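Long-range contact in uncharacterized protein (Pyrococcus abyssi, PDB 5IFF), which is a restriction DNA glycosylase, R.PabI, that binds double-stranded DNA as a tetramer and probably excises adenine from its recognition sequence: residues M157-P169 and V182-L194. The protein carries 2 engineered substitutions. Numbering follows the deposited sequence.
Sequences MVYVCIPLTNVEP and VKYEVPVDLMKEL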
loop_
_atom_site.group_PDB
_atom_site.type_symbol
_atom_site.label_atom_id
_atom_site.label_comp_id
_atom_site.label_asym_id
_atom_site.label_seq_id
_atom_site.Cartn_x
_atom_site.Cartn_y
_atom_site.Cartn_z
ATOM N N MET A 157 -13.668 -15.082 9.335
ATOM C CA MET A 157 -12.685 -14.472 10.235
ATOM C C MET A 157 -13.175 -14.599 11.660
ATOM O O MET A 157 -14.352 -14.421 11.912
ATOM C CB MET A 157 -12.458 -12.990 9.896
ATOM C CG MET A 157 -11.817 -12.780 8.452
ATOM S SD MET A 157 -10.813 -11.291 8.361
ATOM C CE MET A 157 -12.060 -10.047 8.671
ATOM N N VAL A 158 -12.276 -14.910 12.591
ATOM C CA VAL A 158 -12.662 -15.042 13.978
ATOM C C VAL A 158 -12.128 -13.841 14.765
ATOM O O VAL A 158 -10.983 -13.409 14.540
ATOM C CB VAL A 158 -12.131 -16.369 14.596
ATOM C CG1 VAL A 158 -12.443 -16.417 16.152
ATOM C CG2 VAL A 158 -12.762 -17.572 13.872
ATOM N N TYR A 159 -12.950 -13.308 15.670
ATOM C CA TYR A 159 -12.633 -12.108 16.437
ATOM C C TYR A 159 -12.850 -12.463 17.878
ATOM O O TYR A 159 -13.797 -13.216 18.199
ATOM C CB TYR A 159 -13.566 -10.919 16.126
ATOM C CG TYR A 159 -13.281 -10.220 14.826
ATOM C CD1 TYR A 159 -13.686 -10.783 13.625
ATOM C CD2 TYR A 159 -12.630 -8.985 14.803
ATOM C CE1 TYR A 159 -13.423 -10.146 12.419
ATOM C CE2 TYR A 159 -12.372 -8.342 13.614
ATOM C CZ TYR A 159 -12.777 -8.924 12.429
ATOM O OH TYR A 159 -12.516 -8.307 11.255
ATOM N N VAL A 160 -12.021 -11.923 18.758
ATOM C CA VAL A 160 -12.418 -11.903 20.187
ATOM C C VAL A 160 -12.533 -10.421 20.576
ATOM O O VAL A 160 -11.703 -9.597 20.174
ATOM C CB VAL A 160 -11.418 -12.658 21.096
ATOM C CG1 VAL A 160 -10.032 -12.111 20.885
ATOM C CG2 VAL A 160 -11.818 -12.547 22.563
ATOM N N CYS A 161 -13.586 -10.073 21.302
ATOM C CA CYS A 161 -13.807 -8.700 21.742
ATOM C C CYS A 161 -13.637 -8.725 23.263
ATOM O O CYS A 161 -14.430 -9.365 23.950
ATOM C CB CYS A 161 -15.208 -8.207 21.394
ATOM S SG CYS A 161 -15.364 -8.000 19.567
ATOM N N ILE A 162 -12.612 -8.035 23.743
ATOM C CA ILE A 162 -12.196 -8.087 25.143
ATOM C C ILE A 162 -12.634 -6.800 25.837
ATOM O O ILE A 162 -12.151 -5.753 25.471
ATOM C CB ILE A 162 -10.684 -8.198 25.276
ATOM C CG1 ILE A 162 -10.193 -9.561 24.667
ATOM C CG2 ILE A 162 -10.328 -8.228 26.777
ATOM C CD1 ILE A 162 -8.692 -9.579 24.302
ATOM N N PRO A 163 -13.502 -6.878 26.859
ATOM C CA PRO A 163 -13.885 -5.605 27.538
ATOM C C PRO A 163 -12.685 -4.852 28.126
ATOM O O PRO A 163 -11.818 -5.469 28.773
ATOM C CB PRO A 163 -14.828 -6.061 28.656
ATOM C CG PRO A 163 -15.360 -7.453 28.150
ATOM C CD PRO A 163 -14.189 -8.050 27.429
ATOM N N LEU A 164 -12.623 -3.542 27.916
ATOM C CA LEU A 164 -11.554 -2.768 28.526
ATOM C C LEU A 164 -11.580 -2.889 30.059
ATOM O O LEU A 164 -10.588 -2.617 30.732
ATOM C CB LEU A 164 -11.642 -1.283 28.167
ATOM C CG LEU A 164 -11.249 -0.931 26.713
ATOM C CD1 LEU A 164 -11.218 0.627 26.673
ATOM C CD2 LEU A 164 -9.918 -1.543 26.321
ATOM N N THR A 165 -12.720 -3.267 30.612
ATOM C CA THR A 165 -12.790 -3.352 32.075
ATOM C C THR A 165 -12.037 -4.593 32.538
ATOM O O THR A 165 -11.916 -4.821 33.735
ATOM C CB THR A 165 -14.226 -3.436 32.587
ATOM O OG1 THR A 165 -14.901 -4.476 31.885
ATOM C CG2 THR A 165 -14.955 -2.147 32.358
ATOM N N ASN A 166 -11.632 -5.441 31.581
ATOM C CA ASN A 166 -10.933 -6.699 31.885
ATOM C C ASN A 166 -9.434 -6.661 31.665
ATOM O O ASN A 166 -8.781 -7.700 31.779
ATOM C CB ASN A 166 -11.485 -7.895 31.069
ATOM C CG ASN A 166 -12.840 -8.334 31.556
ATOM O OD1 ASN A 166 -13.406 -7.707 32.432
ATOM N ND2 ASN A 166 -13.374 -9.375 30.973
ATOM N N VAL A 167 -8.881 -5.489 31.378
ATOM C CA VAL A 167 -7.440 -5.405 31.174
ATOM C C VAL A 167 -6.765 -4.568 32.254
ATOM O O VAL A 167 -7.448 -3.867 32.986
ATOM C CB VAL A 167 -7.104 -4.788 29.779
ATOM C CG1 VAL A 167 -7.695 -5.687 28.716
ATOM C CG2 VAL A 167 -7.575 -3.357 29.680
ATOM N N GLU A 168 -5.432 -4.623 32.316
ATOM C CA GLU A 168 -4.650 -3.843 33.282
ATOM C C GLU A 168 -3.568 -3.049 32.565
ATOM O O GLU A 168 -3.052 -3.486 31.534
ATOM C CB GLU A 168 -3.948 -4.734 34.318
ATOM C CG GLU A 168 -4.742 -5.873 34.923
ATOM C CD GLU A 168 -3.880 -6.682 35.925
ATOM O OE1 GLU A 168 -3.053 -6.071 36.640
ATOM O OE2 GLU A 168 -4.016 -7.923 35.990
ATOM N N PRO A 169 -3.171 -1.914 33.122
ATOM C CA PRO A 169 -3.734 -1.207 34.282
ATOM C C PRO A 169 -5.147 -0.695 33.966
ATOM O O PRO A 169 -5.394 -0.238 32.841
ATOM C CB PRO A 169 -2.766 -0.039 34.491
ATOM C CG PRO A 169 -1.506 -0.436 33.782
ATOM C CD PRO A 169 -1.946 -1.268 32.622
ATOM N N VAL A 182 -1.665 -2.736 27.066
ATOM C CA VAL A 182 -2.319 -3.210 28.282
ATOM C C VAL A 182 -2.149 -4.706 28.393
ATOM O O VAL A 182 -1.747 -5.368 27.426
ATOM C CB VAL A 182 -3.818 -2.872 28.332
ATOM C CG1 VAL A 182 -3.998 -1.325 28.346
ATOM C CG2 VAL A 182 -4.544 -3.552 27.159
ATOM N N LYS A 183 -2.453 -5.226 29.576
ATOM C CA LYS A 183 -2.178 -6.621 29.904
ATOM C C LYS A 183 -3.507 -7.344 30.159
ATOM O O LYS A 183 -4.378 -6.838 30.882
ATOM C CB LYS A 183 -1.245 -6.685 31.122
ATOM C CG LYS A 183 -0.978 -8.105 31.585
ATOM C CD LYS A 183 0.207 -8.207 32.559
ATOM C CE LYS A 183 -0.190 -7.953 34.002
ATOM N NZ LYS A 183 0.890 -8.444 34.919
ATOM N N TYR A 184 -3.664 -8.516 29.555
ATOM C CA TYR A 184 -4.885 -9.290 29.651
ATOM C C TYR A 184 -4.582 -10.749 30.001
ATOM O O TYR A 184 -3.870 -11.440 29.247
ATOM C CB TYR A 184 -5.638 -9.221 28.308
ATOM C CG TYR A 184 -6.853 -10.109 28.262
ATOM C CD1 TYR A 184 -7.932 -9.881 29.105
ATOM C CD2 TYR A 184 -6.927 -11.169 27.363
ATOM C CE1 TYR A 184 -9.050 -10.719 29.085
ATOM C CE2 TYR A 184 -8.050 -12.001 27.328
ATOM C CZ TYR A 184 -9.110 -11.757 28.171
ATOM O OH TYR A 184 -10.214 -12.599 28.130
ATOM N N GLU A 185 -5.180 -11.254 31.081
ATOM C CA GLU A 185 -4.953 -12.648 31.449
ATOM C C GLU A 185 -5.955 -13.460 30.660
ATOM O O GLU A 185 -7.154 -13.172 30.679
ATOM C CB GLU A 185 -5.099 -12.851 32.969
ATOM C CG GLU A 185 -4.180 -11.907 33.780
ATOM C CD GLU A 185 -4.324 -12.015 35.323
ATOM O OE1 GLU A 185 -5.383 -12.460 35.801
ATOM O OE2 GLU A 185 -3.358 -11.666 36.043
ATOM N N VAL A 186 -5.466 -14.454 29.925
ATOM C CA VAL A 186 -6.337 -15.202 29.025
ATOM C C VAL A 186 -6.974 -16.316 29.822
ATOM O O VAL A 186 -6.266 -17.171 30.320
ATOM C CB VAL A 186 -5.544 -15.812 27.822
ATOM C CG1 VAL A 186 -6.503 -16.629 26.873
ATOM C CG2 VAL A 186 -4.814 -14.698 27.048
ATOM N N PRO A 187 -8.312 -16.314 29.936
ATOM C CA PRO A 187 -9.023 -17.392 30.611
ATOM C C PRO A 187 -8.918 -18.702 29.803
ATOM O O PRO A 187 -9.022 -18.640 28.573
ATOM C CB PRO A 187 -10.466 -16.884 30.644
ATOM C CG PRO A 187 -10.401 -15.418 30.264
ATOM C CD PRO A 187 -9.248 -15.384 29.311
ATOM N N VAL A 188 -8.752 -19.863 30.459
ATOM C CA VAL A 188 -8.820 -21.109 29.678
ATOM C C VAL A 188 -10.066 -21.266 28.821
ATOM O O VAL A 188 -9.961 -21.776 27.731
ATOM C CB VAL A 188 -8.775 -22.393 30.539
ATOM C CG1 VAL A 188 -8.414 -23.539 29.666
ATOM C CG2 VAL A 188 -7.753 -22.303 31.569
ATOM N N ASP A 189 -11.246 -20.859 29.301
ATOM C CA ASP A 189 -12.444 -21.069 28.497
ATOM C C ASP A 189 -12.421 -20.231 27.200
ATOM O O ASP A 189 -13.055 -20.595 26.216
ATOM C CB ASP A 189 -13.724 -20.782 29.297
ATOM C CG ASP A 189 -13.776 -19.377 29.845
ATOM O OD1 ASP A 189 -12.767 -18.661 29.740
ATOM O OD2 ASP A 189 -14.821 -18.991 30.409
ATOM N N LEU A 190 -11.697 -19.122 27.211
ATOM C CA LEU A 190 -11.596 -18.299 26.023
ATOM C C LEU A 190 -10.763 -19.054 24.961
ATOM O O LEU A 190 -11.003 -18.951 23.793
ATOM C CB LEU A 190 -10.908 -16.986 26.298
ATOM C CG LEU A 190 -10.702 -16.103 25.070
ATOM C CD1 LEU A 190 -12.032 -15.773 24.408
ATOM C CD2 LEU A 190 -9.909 -14.786 25.420
ATOM N N MET A 191 -9.703 -19.698 25.396
ATOM C CA MET A 191 -8.866 -20.448 24.464
ATOM C C MET A 191 -9.673 -21.603 23.909
ATOM O O MET A 191 -9.588 -21.884 22.701
ATOM C CB MET A 191 -7.595 -20.984 25.157
ATOM C CG MET A 191 -6.522 -19.870 25.438
ATOM S SD MET A 191 -5.025 -20.516 26.264
ATOM C CE MET A 191 -5.531 -20.350 28.020
ATOM N N LYS A 192 -10.436 -22.261 24.775
ATOM C CA LYS A 192 -11.299 -23.328 24.286
ATOM C C LYS A 192 -12.302 -22.834 23.241
ATOM O O LYS A 192 -12.471 -23.443 22.187
ATOM C CB LYS A 192 -12.052 -23.959 25.417
ATOM C CG LYS A 192 -11.124 -24.682 26.416
ATOM C CD LYS A 192 -12.024 -25.255 27.553
ATOM C CE LYS A 192 -11.250 -25.977 28.652
ATOM N NZ LYS A 192 -12.139 -26.250 29.882
ATOM N N GLU A 193 -12.981 -21.737 23.556
ATOM C CA GLU A 193 -14.010 -21.250 22.633
ATOM C C GLU A 193 -13.467 -20.669 21.361
ATOM O O GLU A 193 -14.183 -20.701 20.360
ATOM C CB GLU A 193 -14.923 -20.221 23.339
ATOM C CG GLU A 193 -15.756 -20.817 24.508
ATOM C CD GLU A 193 -16.707 -21.935 24.070
ATOM O OE1 GLU A 193 -17.104 -21.987 22.887
ATOM O OE2 GLU A 193 -17.088 -22.770 24.905
ATOM N N LEU A 194 -12.253 -20.095 21.379
ATOM C CA LEU A 194 -11.643 -19.593 20.178
ATOM C C LEU A 194 -11.259 -20.789 19.251
ATOM O O LEU A 194 -11.422 -20.707 18.025
ATOM C CB LEU A 194 -10.400 -18.730 20.481
ATOM C CG LEU A 194 -10.751 -17.284 20.939
ATOM C CD1 LEU A 194 -9.448 -16.613 21.484
ATOM C CD2 LEU A 194 -11.355 -16.522 19.710
HETATM O O HOH W 1 -7.081 -9.766 32.672
#
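Glu168 O receives the backbone N-H of Lys183 at 2.7 Å, and Lys183 O takes the N-H of Glu168 in return at 2.8 Å, a reciprocal pair of nearly straight bonds that makes a single antiparallel bridge of the hydrogen-bonded kind. One water carries the pairing a step further, donating to Asn166 O and accepting from Glu185 N. Beside the bridge, Val167 CB and CG2 both lie 3.9 Å from Val182 CG2.

Tyr184 illustrates how one ring can be fixed from several sides. Its CG lies opposite the backbone N (chi1 174°), which lays the ring against strand 157-163. Ile162 CG2 sits over one face in a CH-pi contact, 3.9 Å from the ring centroid and offset toward the rim on the CD1 and CE1 side, while Asn166 O meets the edge at CD1. The hydroxyl hydrogen-bonds to Glu139, whose carboxylate also takes Asn166 ND2. A leucine in place of Tyr184 would probably leave Glu139 without its hydroxyl partner and Ile162 CG2 without a ring face to lie on.

In fold terms, the strand that Tyr184 belongs to is an outer strand, within this chain, of a three-stranded antiparallel sheet and leads through Pro187, the N-cap, into helix 188-201, which packs on the larger antiparallel sheet that contains strand 154-163. Strand and helix segments run nearly antiparallel, their axes 10.5 Å apart at closest. The side chains of Val160 and Leu190 cross at about a right angle, Val160 CG2 meeting Leu190 CD1, and Leu194 CD2 reaches both Val160 CB and, at 3.7 Å, Val158 CG1. Val158 is an adenine-binding residue, and Leu194 lies near another, Ile60, which places this apolar layer next to the adenine site seen in this protein.

At the opposite end, Glu168 OE2 comes within 3.8 Å of Glu185 OE2, a closeness of like charges that is probably eased by the salt bridge of Glu185 OE2 with Lys11 NZ.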